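Local structure of Lin1840 protein (Listeria innocua serovar 6a, 4ZO7) at residues F88-I93 against D129-T134; P101-L106 against R149-T154; K232-A237 against G265-A270; F595-Y600 against S708-D713. The protein probably hydrolyses terminal, non-reducing beta-D-glucosyl residues with release of beta-D-glucose, as a member of glycoside hydrolase family 3. The protein carries 2 engineered substitutions. All coordinates share one frame; numbering follows the deposited sequence.

Interaction 1 (F88-I93 against D129-T134); sequences FMADVI and DGHHVT. With GLC (alpha-D-glucopyranose), chain I.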
# COMPACT_ATOMS: atom_id res chain seq x y z
N PHE A 88 -34.82 -8.61 14.25
CA PHE A 88 -33.70 -8.90 15.11
C PHE A 88 -32.47 -9.38 14.31
O PHE A 88 -32.49 -10.40 13.64
CB PHE A 88 -34.10 -9.97 16.11
CG PHE A 88 -34.98 -9.45 17.23
CD1 PHE A 88 -36.33 -9.27 17.05
CD2 PHE A 88 -34.43 -9.15 18.45
CE1 PHE A 88 -37.15 -8.79 18.08
CE2 PHE A 88 -35.22 -8.61 19.47
CZ PHE A 88 -36.59 -8.45 19.29
N MET A 89 -31.37 -8.67 14.48
CA MET A 89 -30.13 -8.91 13.71
C MET A 89 -28.95 -9.19 14.64
O MET A 89 -28.91 -8.70 15.78
CB MET A 89 -29.85 -7.71 12.82
CG MET A 89 -31.05 -7.35 11.94
SD MET A 89 -30.42 -6.39 10.56
CE MET A 89 -31.98 -5.69 10.10
N ALA A 90 -28.03 -10.02 14.19
CA ALA A 90 -26.89 -10.40 15.07
C ALA A 90 -25.66 -10.80 14.27
O ALA A 90 -25.72 -11.14 13.08
CB ALA A 90 -27.28 -11.54 15.97
N ASP A 91 -24.55 -10.82 14.97
CA ASP A 91 -23.28 -11.18 14.38
C ASP A 91 -23.04 -12.68 14.59
O ASP A 91 -22.54 -13.10 15.63
CB ASP A 91 -22.18 -10.34 15.06
CG ASP A 91 -22.05 -8.97 14.48
OD1 ASP A 91 -21.92 -8.80 13.25
OD2 ASP A 91 -22.06 -8.03 15.25
N VAL A 92 -23.46 -13.48 13.63
CA VAL A 92 -23.14 -14.91 13.63
C VAL A 92 -22.16 -15.10 12.46
O VAL A 92 -22.55 -15.22 11.31
CB VAL A 92 -24.43 -15.77 13.58
CG1 VAL A 92 -24.15 -17.22 13.99
CG2 VAL A 92 -25.48 -15.15 14.50
N ILE A 93 -20.87 -15.14 12.83
CA ILE A 93 -19.75 -14.95 11.91
C ILE A 93 -19.09 -16.27 11.50
O ILE A 93 -18.88 -16.52 10.33
CB ILE A 93 -18.69 -14.01 12.51
CG1 ILE A 93 -19.34 -12.71 12.99
CG2 ILE A 93 -17.55 -13.72 11.51
CD1 ILE A 93 -20.28 -12.05 11.95
N ASP A 129 -32.43 -19.06 19.02
CA ASP A 129 -32.31 -18.04 20.05
C ASP A 129 -32.96 -16.75 19.62
O ASP A 129 -32.73 -15.69 20.17
CB ASP A 129 -30.80 -17.84 20.40
CG ASP A 129 -30.54 -17.87 21.89
OD1 ASP A 129 -31.39 -18.31 22.69
OD2 ASP A 129 -29.45 -17.44 22.27
N GLY A 130 -33.77 -16.83 18.57
CA GLY A 130 -34.56 -15.70 18.12
C GLY A 130 -33.95 -14.63 17.20
O GLY A 130 -34.49 -13.54 17.14
N HIS A 131 -32.86 -14.93 16.51
CA HIS A 131 -32.24 -14.03 15.52
C HIS A 131 -32.74 -14.28 14.11
O HIS A 131 -32.87 -15.40 13.71
CB HIS A 131 -30.72 -14.18 15.55
CG HIS A 131 -30.10 -14.00 16.90
ND1 HIS A 131 -30.09 -12.78 17.56
CD2 HIS A 131 -29.53 -14.89 17.75
CE1 HIS A 131 -29.52 -12.92 18.73
NE2 HIS A 131 -29.18 -14.19 18.88
N HIS A 132 -33.00 -13.22 13.36
CA HIS A 132 -33.61 -13.31 12.05
C HIS A 132 -32.60 -13.08 10.91
O HIS A 132 -32.83 -13.59 9.80
CB HIS A 132 -34.70 -12.24 11.89
CG HIS A 132 -35.76 -12.29 12.94
ND1 HIS A 132 -36.38 -11.15 13.40
CD2 HIS A 132 -36.29 -13.31 13.63
CE1 HIS A 132 -37.28 -11.47 14.31
NE2 HIS A 132 -37.25 -12.78 14.46
N VAL A 133 -31.56 -12.27 11.19
CA VAL A 133 -30.54 -11.83 10.24
C VAL A 133 -29.19 -11.99 10.89
O VAL A 133 -29.02 -11.67 12.09
CB VAL A 133 -30.64 -10.32 9.89
CG1 VAL A 133 -29.60 -9.94 8.83
CG2 VAL A 133 -32.02 -9.95 9.42
N THR A 134 -28.24 -12.49 10.12
CA THR A 134 -26.83 -12.47 10.54
C THR A 134 -25.96 -11.58 9.69
O THR A 134 -26.15 -11.52 8.47
CB THR A 134 -26.19 -13.85 10.52
OG1 THR A 134 -24.84 -13.69 10.95
CG2 THR A 134 -26.21 -14.48 9.13
C1 GLC I . -19.85 -2.93 12.71
C2 GLC I . -18.85 -3.90 12.02
C3 GLC I . -19.58 -5.09 11.40
C4 GLC I . -20.58 -5.72 12.37
C5 GLC I . -21.50 -4.65 12.92
C6 GLC I . -22.52 -5.23 13.92
O1 GLC I . -20.66 -2.16 11.82
O2 GLC I . -18.13 -3.32 10.96
O3 GLC I . -18.68 -6.05 10.90
O4 GLC I . -21.33 -6.64 11.65
O5 GLC I . -20.72 -3.65 13.57
O6 GLC I . -21.83 -5.68 15.03
O HOH W 1 -30.66 -9.85 17.64
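Met89 and Ala90 pair with Val133 and Thr134 as neighbouring parallel strands, and the close packing lies around this short ladder. Ala90 N donates to Val133 O at 2.8 Å, while Phe88 O accepts from two successive amides, His132 N at 2.9 Å and Val133 N, the latter in the carbonyl plane. On one face of the sheet Met89 and Val133 lie alongside each other, CG to CB 3.6 Å; on the other, the methyl of Ala90 sits over one face of the His131 ring in a CH-pi contact. The His132 ring is turned back onto the strand: with CG beside its own backbone N (chi1 -56°), ND1 receives Phe88 N in a nearly straight bond (172°), although the donor lies 39° out of the ring plane. Phe88 CB covers a face of the same ring. Past the strand ends the contact thins to Val92 against Thr134, whose OG1 donates to Val92 O at 2.8 Å. A water joins Met89 O to His131 ND1, and Tyr96 OH bonds His131 NE2. Asp91, partly exposed, points away from segment 129-134, and its OD1 accepts from O4 of the glucose at 2.8 Å. Because His132 ND1 accepts from an amide, the ring proton is probably on NE2; the pairing probably also helps to set the backbone from which the Asp91 carboxylate accepts from the sugar.

Interaction 2 (P101-L106 against R149-T154); sequences PIPLAL and RVMEST. With GLC (alpha-D-glucopyranose), chain I.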
# COMPACT_ATOMS: atom_id res chain seq x y z
N PRO A 101 -14.46 -22.88 12.75
CA PRO A 101 -13.21 -22.14 12.52
C PRO A 101 -13.47 -20.77 11.99
O PRO A 101 -14.50 -20.56 11.32
CB PRO A 101 -12.47 -23.01 11.48
CG PRO A 101 -12.97 -24.37 11.71
CD PRO A 101 -14.40 -24.24 12.20
N ILE A 102 -12.55 -19.85 12.29
CA ILE A 102 -12.67 -18.47 11.79
C ILE A 102 -12.75 -18.48 10.23
O ILE A 102 -12.25 -19.45 9.59
CB ILE A 102 -11.57 -17.55 12.31
CG1 ILE A 102 -10.20 -18.11 12.05
CG2 ILE A 102 -11.79 -17.30 13.81
CD1 ILE A 102 -9.10 -17.06 12.04
N PRO A 103 -13.44 -17.49 9.63
CA PRO A 103 -13.59 -17.57 8.19
C PRO A 103 -12.29 -17.73 7.41
O PRO A 103 -12.29 -18.45 6.42
CB PRO A 103 -14.32 -16.28 7.84
CG PRO A 103 -15.21 -16.10 9.03
CD PRO A 103 -14.39 -16.53 10.20
N LEU A 104 -11.19 -17.10 7.83
CA LEU A 104 -9.89 -17.25 7.10
C LEU A 104 -9.46 -18.69 7.12
O LEU A 104 -8.91 -19.20 6.11
CB LEU A 104 -8.79 -16.36 7.73
CG LEU A 104 -7.44 -16.34 6.99
CD1 LEU A 104 -7.62 -15.90 5.57
CD2 LEU A 104 -6.50 -15.46 7.73
N ALA A 105 -9.72 -19.39 8.23
CA ALA A 105 -9.40 -20.85 8.24
C ALA A 105 -10.34 -21.60 7.30
O ALA A 105 -9.92 -22.50 6.55
CB ALA A 105 -9.47 -21.42 9.64
N LEU A 106 -11.61 -21.20 7.28
CA LEU A 106 -12.55 -21.81 6.39
C LEU A 106 -12.13 -21.56 4.96
O LEU A 106 -12.34 -22.43 4.12
CB LEU A 106 -13.96 -21.35 6.66
CG LEU A 106 -14.56 -21.67 8.03
CD1 LEU A 106 -15.96 -21.10 8.15
CD2 LEU A 106 -14.65 -23.17 8.28
N ARG A 149 -8.95 -7.65 10.69
CA ARG A 149 -10.17 -8.23 10.20
C ARG A 149 -9.92 -9.24 9.09
O ARG A 149 -10.87 -9.79 8.56
CB ARG A 149 -11.16 -7.12 9.76
CG ARG A 149 -11.35 -6.07 10.84
CD ARG A 149 -12.53 -5.20 10.55
NE ARG A 149 -13.73 -5.94 10.81
CZ ARG A 149 -14.92 -5.44 11.07
NH1 ARG A 149 -15.15 -4.14 11.12
NH2 ARG A 149 -15.89 -6.28 11.36
N VAL A 150 -8.65 -9.54 8.75
CA VAL A 150 -8.40 -10.63 7.80
C VAL A 150 -9.03 -11.95 8.30
O VAL A 150 -9.33 -12.85 7.52
CB VAL A 150 -6.92 -10.83 7.45
CG1 VAL A 150 -6.37 -9.58 6.83
CG2 VAL A 150 -6.13 -11.19 8.69
N MET A 151 -9.20 -12.06 9.60
CA MET A 151 -9.77 -13.31 10.18
C MET A 151 -11.18 -13.63 9.69
O MET A 151 -11.58 -14.79 9.69
CB MET A 151 -9.75 -13.23 11.69
CG MET A 151 -10.58 -12.11 12.29
SD MET A 151 -11.67 -12.61 13.65
CE MET A 151 -12.71 -13.73 12.72
N GLU A 152 -11.88 -12.61 9.25
CA GLU A 152 -13.31 -12.64 8.84
C GLU A 152 -13.46 -12.88 7.33
O GLU A 152 -14.54 -13.19 6.87
CB GLU A 152 -13.96 -11.27 9.13
CG GLU A 152 -14.14 -10.89 10.60
CD GLU A 152 -14.33 -9.39 10.77
OE1 GLU A 152 -15.40 -8.93 10.36
OE2 GLU A 152 -13.44 -8.68 11.33
N SER A 153 -12.38 -12.78 6.58
CA SER A 153 -12.37 -12.99 5.14
C SER A 153 -11.88 -14.36 4.88
O SER A 153 -11.22 -14.98 5.75
CB SER A 153 -11.35 -12.05 4.51
OG SER A 153 -11.26 -12.23 3.09
N THR A 154 -12.13 -14.85 3.67
CA THR A 154 -11.63 -16.15 3.27
C THR A 154 -10.32 -15.94 2.52
O THR A 154 -9.73 -16.91 1.99
CB THR A 154 -12.66 -17.00 2.44
OG1 THR A 154 -13.20 -16.28 1.31
CG2 THR A 154 -13.83 -17.38 3.35
C1 GLC I . -19.85 -2.93 12.71
C2 GLC I . -18.85 -3.90 12.02
C3 GLC I . -19.58 -5.09 11.40
C4 GLC I . -20.58 -5.72 12.37
C5 GLC I . -21.50 -4.65 12.92
C6 GLC I . -22.52 -5.23 13.92
O1 GLC I . -20.66 -2.16 11.82
O2 GLC I . -18.13 -3.32 10.96
O3 GLC I . -18.68 -6.05 10.90
O4 GLC I . -21.33 -6.64 11.65
O5 GLC I . -20.72 -3.65 13.57
O6 GLC I . -21.83 -5.68 15.03
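Leu104 and Thr154 bring their CA atoms to 4.3 Å where the first turn of helix 103-109 meets the end of the 3-10 segment 149-152, and Leu104 N donates to Met151 O at 3.0 Å from well above the carbonyl plane. Pro103, the first helical residue, has no N-H to offer; its ring instead lies against the carbonyls of the opposing turn, with CB 3.2 Å from Glu152 O. Ile102, at the N-cap position, crosses Met151 at about a right angle. The methionine is bent at chi2 and chi3, which brings its CE back to Ile102 CG2 at 3.8 Å, with the proline ring beside it. Leu104 CB lies against Ser153 O and Val150 O, as does CD1. Beyond the interface, Arg149 holds Glu152 side-on, NE to OE2 2.8 Å and NH2 to OE1 2.9 Å, and this salt bridge leaves the guanidinium edge directed at the glucose: NH1 donates to O2, and NH2 to O3 at 2.8 Å. Glu152 thus positions a sugar-binding arginine from the second shell. His192 of strand 187-193 touches both residues of the pair, Thr154 OG1 bonds Asn161 in helix 158-173, and Leu106 packs on helix 112-128 and helix 361-374.

Interaction 3 (K232-A237 against G265-A270); sequences KLVMTA and GVLISA. Engineered in segment 265-270: Ala270 (natural residue Asp). With GLC (alpha-D-glucopyranose), chain I.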
# COMPACT_ATOMS: atom_id res chain seq x y z
N LYS A 232 -30.09 -11.29 1.35
CA LYS A 232 -31.23 -10.40 1.60
C LYS A 232 -30.84 -8.96 1.93
O LYS A 232 -31.50 -8.03 1.45
CB LYS A 232 -32.15 -11.00 2.68
CG LYS A 232 -32.91 -12.24 2.23
CD LYS A 232 -34.08 -11.78 1.37
CE LYS A 232 -34.75 -12.90 0.58
NZ LYS A 232 -35.94 -12.25 -0.03
N LEU A 233 -29.77 -8.77 2.72
CA LEU A 233 -29.25 -7.42 3.08
C LEU A 233 -27.82 -7.16 2.65
O LEU A 233 -27.02 -8.07 2.41
CB LEU A 233 -29.30 -7.18 4.59
CG LEU A 233 -30.65 -7.28 5.29
CD1 LEU A 233 -31.11 -8.72 5.58
CD2 LEU A 233 -30.58 -6.43 6.55
N VAL A 234 -27.48 -5.88 2.59
CA VAL A 234 -26.09 -5.49 2.45
C VAL A 234 -25.78 -4.42 3.49
O VAL A 234 -26.64 -3.64 3.84
CB VAL A 234 -25.80 -5.05 0.97
CG1 VAL A 234 -24.44 -4.38 0.81
CG2 VAL A 234 -25.91 -6.25 0.04
N MET A 235 -24.56 -4.44 4.03
CA MET A 235 -24.09 -3.44 5.01
C MET A 235 -23.02 -2.57 4.39
O MET A 235 -22.16 -3.11 3.69
CB MET A 235 -23.56 -4.18 6.28
CG MET A 235 -23.08 -3.28 7.42
SD MET A 235 -22.09 -4.09 8.70
CE MET A 235 -23.35 -5.12 9.47
N THR A 236 -23.01 -1.26 4.70
CA THR A 236 -22.00 -0.35 4.21
C THR A 236 -20.66 -0.57 4.94
O THR A 236 -20.62 -1.21 6.01
CB THR A 236 -22.41 1.14 4.43
OG1 THR A 236 -22.42 1.47 5.84
CG2 THR A 236 -23.80 1.41 3.87
N ALA A 237 -19.59 0.01 4.38
CA ALA A 237 -18.28 -0.05 4.93
C ALA A 237 -17.89 1.26 5.62
O ALA A 237 -18.31 2.34 5.23
CB ALA A 237 -17.34 -0.31 3.80
N GLY A 265 -32.87 -5.04 -1.62
CA GLY A 265 -33.09 -5.23 -0.21
C GLY A 265 -32.62 -4.05 0.65
O GLY A 265 -32.20 -2.98 0.15
N VAL A 266 -32.65 -4.29 1.96
CA VAL A 266 -32.28 -3.31 2.98
C VAL A 266 -30.78 -3.07 2.97
O VAL A 266 -30.02 -4.02 3.01
CB VAL A 266 -32.74 -3.81 4.38
CG1 VAL A 266 -32.19 -2.91 5.50
CG2 VAL A 266 -34.25 -3.74 4.45
N LEU A 267 -30.37 -1.82 2.83
CA LEU A 267 -28.97 -1.39 3.02
C LEU A 267 -28.87 -0.86 4.42
O LEU A 267 -29.45 0.17 4.71
CB LEU A 267 -28.58 -0.28 2.01
CG LEU A 267 -27.12 0.26 1.98
CD1 LEU A 267 -26.16 -0.88 1.89
CD2 LEU A 267 -26.84 1.19 0.83
N ILE A 268 -28.14 -1.55 5.29
CA ILE A 268 -27.89 -1.16 6.68
C ILE A 268 -26.51 -0.54 6.84
O ILE A 268 -25.55 -0.99 6.22
CB ILE A 268 -28.06 -2.40 7.67
CG1 ILE A 268 -27.95 -1.96 9.11
CG2 ILE A 268 -27.00 -3.48 7.42
CD1 ILE A 268 -28.22 -3.07 10.14
N SER A 269 -26.40 0.51 7.65
CA SER A 269 -25.09 1.07 7.93
C SER A 269 -24.24 0.17 8.78
O SER A 269 -24.76 -0.63 9.53
CB SER A 269 -25.18 2.41 8.62
OG SER A 269 -25.52 2.29 9.98
N ALA A 270 -22.91 0.30 8.66
CA ALA A 270 -22.03 -0.22 9.70
C ALA A 270 -22.31 0.57 10.95
O ALA A 270 -22.99 1.60 10.91
CB ALA A 270 -20.56 -0.09 9.33
C1 GLC I . -19.85 -2.93 12.71
C2 GLC I . -18.85 -3.90 12.02
C3 GLC I . -19.58 -5.09 11.40
C4 GLC I . -20.58 -5.72 12.37
C5 GLC I . -21.50 -4.65 12.92
C6 GLC I . -22.52 -5.23 13.92
O1 GLC I . -20.66 -2.16 11.82
O2 GLC I . -18.13 -3.32 10.96
O3 GLC I . -18.68 -6.05 10.90
O4 GLC I . -21.33 -6.64 11.65
O5 GLC I . -20.72 -3.65 13.57
O6 GLC I . -21.83 -5.68 15.03
O HOH W 2 -33.72 -7.12 2.80
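Strands 233-236 and 267-268 are adjacent parallel strands of the TIM-barrel-like N-terminal domain, joined by a ladder in which Val234 uses both its backbone groups. Val234 N donates to Val266 O at 3.2 Å, Val234 O accepts Ile268 N, and Thr236 N returns to Ile268 O at 3.0 Å, each bond nearly along the C=O axis. At the start of the ladder the strands are too far apart for a direct bond, and a water donates to Lys232 O and accepts from Val266 N. At the other end a side chain takes over: Thr236 OG1, placed between the backbone N and carbonyl carbon (chi1 68°), accepts Ala270 N at 3.1 Å and also bonds Thr247 OG1. Ser269 OG donates to Ala270 O and bonds Met302 N, and Leu267 N bonds Asp299 OD2. Thr236 O and Ser269 O are buried without a partner in the model. Apolar groups fill both faces, Met235 CB against Ile268 CG2 on one, and Leu267 CD1 against Val234 CG1 and Thr236 CG2 on the other. Ala270 is an engineered replacement of aspartate, and its CB lies 3.2 Å from O1 of the glucose, while Met235 CE reaches O4 of that sugar at 3.3 Å.

Interaction 4 (F595-Y600 against S708-D713); sequences FYPFGY and SSEDVD. With BGC (beta-D-glucopyranose), chain D.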
# COMPACT_ATOMS: atom_id res chain seq x y z
N PHE A 595 6.86 -16.41 2.05
CA PHE A 595 7.48 -17.58 2.68
C PHE A 595 6.70 -18.85 2.28
O PHE A 595 7.28 -19.89 2.02
CB PHE A 595 7.61 -17.44 4.21
CG PHE A 595 8.46 -18.52 4.85
CD1 PHE A 595 9.83 -18.58 4.56
CD2 PHE A 595 7.89 -19.50 5.67
CE1 PHE A 595 10.59 -19.59 5.08
CE2 PHE A 595 8.68 -20.51 6.23
CZ PHE A 595 10.03 -20.55 5.92
N TYR A 596 5.37 -18.75 2.26
CA TYR A 596 4.46 -19.81 1.79
C TYR A 596 3.41 -19.12 0.87
O TYR A 596 2.84 -18.07 1.23
CB TYR A 596 3.72 -20.49 2.94
CG TYR A 596 4.56 -21.25 3.99
CD1 TYR A 596 5.46 -22.23 3.63
CD2 TYR A 596 4.39 -21.00 5.35
CE1 TYR A 596 6.20 -22.93 4.59
CE2 TYR A 596 5.12 -21.69 6.31
CZ TYR A 596 6.02 -22.66 5.93
OH TYR A 596 6.80 -23.35 6.91
N PRO A 597 3.19 -19.67 -0.33
CA PRO A 597 2.25 -19.13 -1.30
C PRO A 597 0.82 -19.59 -1.16
O PRO A 597 0.52 -20.59 -0.49
CB PRO A 597 2.82 -19.65 -2.63
CG PRO A 597 3.39 -20.99 -2.27
CD PRO A 597 3.74 -20.95 -0.78
N PHE A 598 -0.06 -18.89 -1.88
CA PHE A 598 -1.46 -19.27 -1.97
C PHE A 598 -1.60 -20.70 -2.52
O PHE A 598 -0.88 -21.10 -3.51
CB PHE A 598 -2.13 -18.34 -2.92
CG PHE A 598 -3.60 -18.62 -3.15
CD1 PHE A 598 -4.58 -18.04 -2.35
CD2 PHE A 598 -4.02 -19.37 -4.24
CE1 PHE A 598 -5.93 -18.30 -2.56
CE2 PHE A 598 -5.39 -19.59 -4.46
CZ PHE A 598 -6.33 -19.03 -3.65
N GLY A 599 -2.54 -21.44 -1.94
CA GLY A 599 -2.82 -22.81 -2.40
C GLY A 599 -1.93 -23.90 -1.86
O GLY A 599 -2.10 -25.06 -2.26
N TYR A 600 -0.97 -23.54 -0.98
CA TYR A 600 0.01 -24.49 -0.39
C TYR A 600 -0.46 -25.16 0.90
O TYR A 600 -0.95 -24.50 1.83
CB TYR A 600 1.35 -23.78 -0.14
CG TYR A 600 2.40 -24.58 0.67
CD1 TYR A 600 3.17 -25.60 0.08
CD2 TYR A 600 2.60 -24.32 2.00
CE1 TYR A 600 4.12 -26.29 0.82
CE2 TYR A 600 3.54 -25.03 2.75
CZ TYR A 600 4.31 -26.01 2.15
OH TYR A 600 5.25 -26.69 2.92
N SER A 708 -1.01 -26.30 -5.83
CA SER A 708 -0.85 -24.97 -5.27
C SER A 708 -0.71 -23.96 -6.42
O SER A 708 -0.77 -24.36 -7.57
CB SER A 708 0.36 -24.85 -4.36
OG SER A 708 1.56 -24.79 -5.10
N SER A 709 -0.52 -22.68 -6.10
CA SER A 709 -0.32 -21.71 -7.13
C SER A 709 1.07 -21.87 -7.79
O SER A 709 1.32 -21.24 -8.77
CB SER A 709 -0.53 -20.29 -6.62
OG SER A 709 0.35 -20.01 -5.53
N GLU A 710 1.97 -22.63 -7.18
CA GLU A 710 3.30 -22.89 -7.68
C GLU A 710 3.50 -24.34 -8.07
O GLU A 710 4.39 -24.60 -8.84
CB GLU A 710 4.37 -22.50 -6.65
CG GLU A 710 4.39 -21.03 -6.34
CD GLU A 710 4.89 -20.23 -7.51
OE1 GLU A 710 5.83 -20.73 -8.15
OE2 GLU A 710 4.34 -19.14 -7.84
N ASP A 711 2.69 -25.28 -7.60
CA ASP A 711 2.86 -26.72 -7.99
C ASP A 711 1.85 -27.14 -9.07
O ASP A 711 0.77 -27.67 -8.76
CB ASP A 711 2.73 -27.59 -6.75
CG ASP A 711 3.81 -27.29 -5.75
OD1 ASP A 711 4.94 -27.65 -6.00
OD2 ASP A 711 3.58 -26.66 -4.72
N VAL A 712 2.19 -26.86 -10.33
CA VAL A 712 1.22 -26.86 -11.45
C VAL A 712 1.86 -27.38 -12.76
O VAL A 712 3.06 -27.27 -12.93
CB VAL A 712 0.60 -25.47 -11.71
CG1 VAL A 712 -0.40 -25.08 -10.63
CG2 VAL A 712 1.68 -24.41 -11.84
N ASP A 713 1.06 -27.98 -13.65
CA ASP A 713 1.52 -28.19 -15.02
C ASP A 713 0.85 -27.11 -15.85
O ASP A 713 -0.25 -26.69 -15.51
CB ASP A 713 1.06 -29.53 -15.57
CG ASP A 713 1.74 -30.71 -14.94
OD1 ASP A 713 2.91 -30.69 -14.53
OD2 ASP A 713 1.08 -31.74 -14.91
C2 BGC D . 8.38 -25.72 1.43
C3 BGC D . 8.92 -25.50 2.85
C4 BGC D . 9.95 -24.38 2.85
C5 BGC D . 9.36 -23.15 2.14
C6 BGC D . 10.31 -21.95 2.12
C1 BGC D . 7.83 -24.42 0.84
O1 BGC D . 7.26 -24.66 -0.46
O2 BGC D . 7.34 -26.70 1.44
O3 BGC D . 9.41 -26.71 3.43
O4 BGC D . 10.17 -23.94 4.20
O5 BGC D . 8.90 -23.47 0.82
O6 BGC D . 9.64 -20.86 1.50
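Two hydrogen bonds cross this contact, and both end on Phe598 O. Ser709 donates to it from its backbone N at 3.1 Å and from OG at 2.6 Å, each donor tilted 17° from the carbonyl plane. The hydroxyl reaches the same oxygen as the amide because OG stands between the backbone N and the carbonyl carbon (chi1 58°). The accepting carbonyl belongs to a type II beta turn, Pro597 to Tyr600, whose third residue, Gly599, has positive phi and lies against Ser708, leaving little room for a side chain there.

Van der Waals contacts surround these bonds. Ser708 CB rests on Gly599 O at 3.2 Å, Pro597 CB meets Ser709 OG, and the proline CG obliquely approaches Glu710 CG. The Phe598 ring presents its edge to Ser709 CB; Tyr565 stacks on this ring.

Within segment 708-713, Ser708 OG is the acceptor of an ST turn and ST motif, receiving Glu710 N and Asp711 N, the latter at 2.8 Å, while it donates to Asp711 OD2. Four residues are thereby tied into a compact bend before strand 712-720.

Sugar contacts belong to segment 595-600. A beta-D-glucose donates from O6 to Phe595 O and from O2 to Tyr600 OH at 2.6 Å, with its C6 over a face of the Phe595 ring. Tyr600 OH is also bonded to Leu378 O. One carbonyl held twice by a single serine therefore helps to anchor the turn to the fibronectin type III-like domain, while Phe595, just before the turn, and Tyr600, its last residue, bind the sugar.

Overall arrangement
From the N terminus, strand 87-90 of interaction 1 pairs with strand 133-134, closing a loop of 35 residues that holds helices 103-109 and 112-128. Interaction 2, spanning 42 residues, starts inside this loop and ends beyond it, so the two cross; they touch where Ile93 meets Pro103. Interaction 3 follows in series, closing a 27-residue loop with helix 250-260 between strands 233-236 and 267-268 of the same parallel sheet; Met89 and Val133 pack on Leu233 across the barrel interior. These three contacts share one glucose. Interaction 4 closes last over 107 residues, about 36 Å from interaction 3 between centres, and ties the family 3 C-terminal domain to the fibronectin type III-like sheet.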